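Local coordinates for putative dehydrogenase (Pseudomonas fluorescens, PDB 6UUG), which acts as the flavin-dependent monooxygenase component MsuC of a two-component system that oxidises methanesulfinate in bacterial sulfur assimilation, at residues 171-179 with 193-204. Residues are numbered along the deposited sequence; the frame is centred on the assembly and turned at random.
Sequences ASDSQMLIA and AAIPSGRSGITL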
loop_
_atom_site.group_PDB
_atom_site.type_symbol
_atom_site.label_atom_id
_atom_site.label_comp_id
_atom_site.label_asym_id
_atom_site.label_seq_id
_atom_site.Cartn_x
_atom_site.Cartn_y
_atom_site.Cartn_z
ATOM N N ALA A 171 37.389 3.938 -6.632
ATOM C CA ALA A 171 38.629 4.498 -7.160
ATOM C C ALA A 171 39.847 3.911 -6.456
ATOM O O ALA A 171 40.907 3.744 -7.076
ATOM C CB ALA A 171 38.613 6.025 -7.047
ATOM N N SER A 172 39.714 3.578 -5.176
ATOM C CA SER A 172 40.815 2.982 -4.436
ATOM C C SER A 172 41.102 1.576 -4.949
ATOM O O SER A 172 40.200 0.856 -5.388
ATOM C CB SER A 172 40.489 2.933 -2.946
ATOM O OG SER A 172 40.027 4.196 -2.509
ATOM N N ASP A 173 42.378 1.192 -4.889
ATOM C CA ASP A 173 42.824 -0.116 -5.367
ATOM C C ASP A 173 42.416 -0.345 -6.823
ATOM O O ASP A 173 42.085 -1.460 -7.226
ATOM C CB ASP A 173 42.297 -1.235 -4.464
ATOM C CG ASP A 173 42.855 -2.596 -4.825
ATOM O OD1 ASP A 173 44.098 -2.719 -4.946
ATOM O OD2 ASP A 173 42.045 -3.540 -4.987
ATOM N N SER A 174 42.417 0.707 -7.625
ATOM C CA SER A 174 42.104 0.574 -9.039
ATOM C C SER A 174 43.342 0.874 -9.870
ATOM O O SER A 174 44.295 1.509 -9.406
ATOM C CB SER A 174 40.947 1.493 -9.455
ATOM O OG SER A 174 41.343 2.855 -9.528
ATOM N N GLN A 175 43.324 0.380 -11.104
ATOM C CA GLN A 175 44.401 0.630 -12.054
ATOM C C GLN A 175 44.091 1.770 -13.008
ATOM O O GLN A 175 45.001 2.517 -13.394
ATOM C CB GLN A 175 44.702 -0.645 -12.856
ATOM C CG GLN A 175 45.537 -1.687 -12.109
ATOM C CD GLN A 175 44.878 -2.195 -10.845
ATOM O OE1 GLN A 175 43.842 -2.867 -10.892
ATOM N NE2 GLN A 175 45.481 -1.883 -9.696
ATOM N N MET A 176 42.828 1.931 -13.385
ATOM C CA MET A 176 42.408 2.980 -14.296
ATOM C C MET A 176 41.172 3.656 -13.727
ATOM O O MET A 176 40.394 3.034 -12.994
ATOM C CB MET A 176 42.108 2.430 -15.699
ATOM C CG MET A 176 43.319 1.880 -16.452
ATOM S SD MET A 176 44.461 3.181 -16.981
ATOM C CE MET A 176 43.449 4.113 -18.132
ATOM N N LEU A 177 41.013 4.938 -14.063
ATOM C CA LEU A 177 39.869 5.745 -13.656
ATOM C C LEU A 177 39.250 6.413 -14.869
ATOM O O LEU A 177 39.946 6.815 -15.806
ATOM C CB LEU A 177 40.247 6.859 -12.666
ATOM C CG LEU A 177 40.850 6.553 -11.314
ATOM C CD1 LEU A 177 41.201 7.870 -10.652
ATOM C CD2 LEU A 177 39.849 5.779 -10.479
ATOM N N ILE A 178 37.932 6.537 -14.841
ATOM C CA ILE A 178 37.210 7.427 -15.736
ATOM C C ILE A 178 36.937 8.701 -14.943
ATOM O O ILE A 178 36.188 8.677 -13.964
ATOM C CB ILE A 178 35.905 6.798 -16.236
ATOM C CG1 ILE A 178 36.175 5.471 -16.963
ATOM C CG2 ILE A 178 35.156 7.781 -17.112
ATOM C CD1 ILE A 178 36.603 5.638 -18.395
ATOM N N ALA A 179 37.533 9.816 -15.356
ATOM C CA ALA A 179 37.410 11.080 -14.635
ATOM C C ALA A 179 36.771 12.126 -15.533
ATOM O O ALA A 179 37.031 12.164 -16.738
ATOM C CB ALA A 179 38.784 11.581 -14.153
ATOM N N ALA A 193 37.808 11.613 -19.480
ATOM C CA ALA A 193 39.106 11.033 -19.808
ATOM C C ALA A 193 39.289 9.719 -19.061
ATOM O O ALA A 193 38.726 9.520 -17.986
ATOM C CB ALA A 193 40.254 11.995 -19.456
ATOM N N ALA A 194 40.088 8.821 -19.638
ATOM C CA ALA A 194 40.514 7.591 -18.979
ATOM C C ALA A 194 41.993 7.721 -18.629
ATOM O O ALA A 194 42.825 7.878 -19.525
ATOM C CB ALA A 194 40.287 6.374 -19.873
ATOM N N ILE A 195 42.321 7.657 -17.344
ATOM C CA ILE A 195 43.697 7.918 -16.919
ATOM C C ILE A 195 44.086 6.950 -15.813
ATOM O O ILE A 195 43.225 6.420 -15.094
ATOM C CB ILE A 195 43.886 9.375 -16.442
ATOM C CG1 ILE A 195 42.963 9.701 -15.272
ATOM C CG2 ILE A 195 43.668 10.361 -17.589
ATOM C CD1 ILE A 195 43.096 11.139 -14.796
ATOM N N PRO A 196 45.386 6.668 -15.675
ATOM C CA PRO A 196 45.835 5.752 -14.619
ATOM C C PRO A 196 45.495 6.298 -13.243
ATOM O O PRO A 196 45.621 7.497 -12.983
ATOM C CB PRO A 196 47.353 5.674 -14.831
ATOM C CG PRO A 196 47.566 6.089 -16.233
ATOM C CD PRO A 196 46.501 7.104 -16.534
ATOM N N SER A 197 45.060 5.399 -12.352
ATOM C CA SER A 197 44.595 5.840 -11.041
ATOM C C SER A 197 45.732 6.336 -10.162
ATOM O O SER A 197 45.481 7.099 -9.227
ATOM C CB SER A 197 43.849 4.710 -10.333
ATOM O OG SER A 197 42.981 4.055 -11.243
ATOM N N GLY A 198 46.962 5.921 -10.432
ATOM C CA GLY A 198 48.093 6.397 -9.660
ATOM C C GLY A 198 48.835 7.573 -10.257
ATOM O O GLY A 198 49.936 7.892 -9.791
ATOM N N ARG A 199 48.272 8.233 -11.267
ATOM C CA ARG A 199 48.965 9.338 -11.914
ATOM C C ARG A 199 49.224 10.473 -10.929
ATOM O O ARG A 199 48.387 10.783 -10.078
ATOM C CB ARG A 199 48.155 9.854 -13.099
ATOM C CG ARG A 199 48.745 11.106 -13.722
ATOM C CD ARG A 199 48.204 11.342 -15.098
ATOM N NE ARG A 199 48.627 10.299 -16.025
ATOM C CZ ARG A 199 48.149 10.180 -17.256
ATOM N NH1 ARG A 199 47.230 11.031 -17.685
ATOM N NH2 ARG A 199 48.573 9.211 -18.056
ATOM N N SER A 200 50.396 11.096 -11.064
ATOM C CA SER A 200 50.788 12.202 -10.196
ATOM C C SER A 200 49.716 13.284 -10.151
ATOM O O SER A 200 49.183 13.700 -11.183
ATOM C CB SER A 200 52.111 12.801 -10.680
ATOM O OG SER A 200 52.453 13.933 -9.900
ATOM N N GLY A 201 49.408 13.744 -8.943
ATOM C CA GLY A 201 48.407 14.769 -8.750
ATOM C C GLY A 201 47.058 14.264 -8.285
ATOM O O GLY A 201 46.211 15.082 -7.902
ATOM N N ILE A 202 46.827 12.954 -8.309
ATOM C CA ILE A 202 45.572 12.368 -7.854
ATOM C C ILE A 202 45.733 11.929 -6.412
ATOM O O ILE A 202 46.641 11.152 -6.088
ATOM C CB ILE A 202 45.151 11.181 -8.736
ATOM C CG1 ILE A 202 44.954 11.627 -10.186
ATOM C CG2 ILE A 202 43.872 10.550 -8.188
ATOM C CD1 ILE A 202 44.563 10.497 -11.103
ATOM N N THR A 203 44.849 12.414 -5.545
ATOM C CA THR A 203 44.805 12.013 -4.144
ATOM C C THR A 203 43.420 11.454 -3.851
ATOM O O THR A 203 42.437 12.201 -3.840
ATOM C CB THR A 203 45.115 13.188 -3.225
ATOM O OG1 THR A 203 46.443 13.655 -3.491
ATOM C CG2 THR A 203 45.009 12.754 -1.778
ATOM N N LEU A 204 43.348 10.143 -3.621
ATOM C CA LEU A 204 42.095 9.450 -3.327
ATOM C C LEU A 204 41.939 9.355 -1.812
ATOM O O LEU A 204 42.696 8.643 -1.144
ATOM C CB LEU A 204 42.087 8.065 -3.973
ATOM C CG LEU A 204 42.383 7.982 -5.473
ATOM C CD1 LEU A 204 42.497 6.533 -5.921
ATOM C CD2 LEU A 204 41.317 8.709 -6.276
#
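Ser174 OG is gripped from both sides of the contact: Ser174 OG accepts a hydrogen bond from Ser197 OG at 2.7 Å and donates one to Ala171 O at 2.6 Å. Its chi1 of 74° sets OG between its own backbone N and carbonyl carbon, where it reaches the carbonyl of Ala171, the first residue of the type II turn Ala171 to Ser174. An alanine here is likely to leave the Ser197 hydroxyl without its acceptor and that turn without its side-chain tie. Ser197 N also donates to Gln175 O (3.1 Å), straight at the hydrogen but from above the carbonyl plane. Leu177 and Ile195 exchange two backbone bonds, as do Ala179 and Ala193. Leu177 lays CG against Ser197 OG (3.3 Å) and brings CD1 to 4.3 Å from Ile202 CD1. Leu204 sets CD1 against Ala171 O and CD2 against Ala171 CB (3.9 Å). Met176, bent at chi2 and chi3, curls SD and CE back over the backbone of Ile195 and Pro196. Strands 176-183 and 189-196 form an antiparallel hairpin in the beta domain expected of an acyl-CoA dehydrogenase fold. Strand 139-142 runs parallel to 176-183 on its other edge. Helix 100-119 packs on Ile178 and Ala194, and strand 221-228 meets Ala179, Ala193, Ile202 and Leu204.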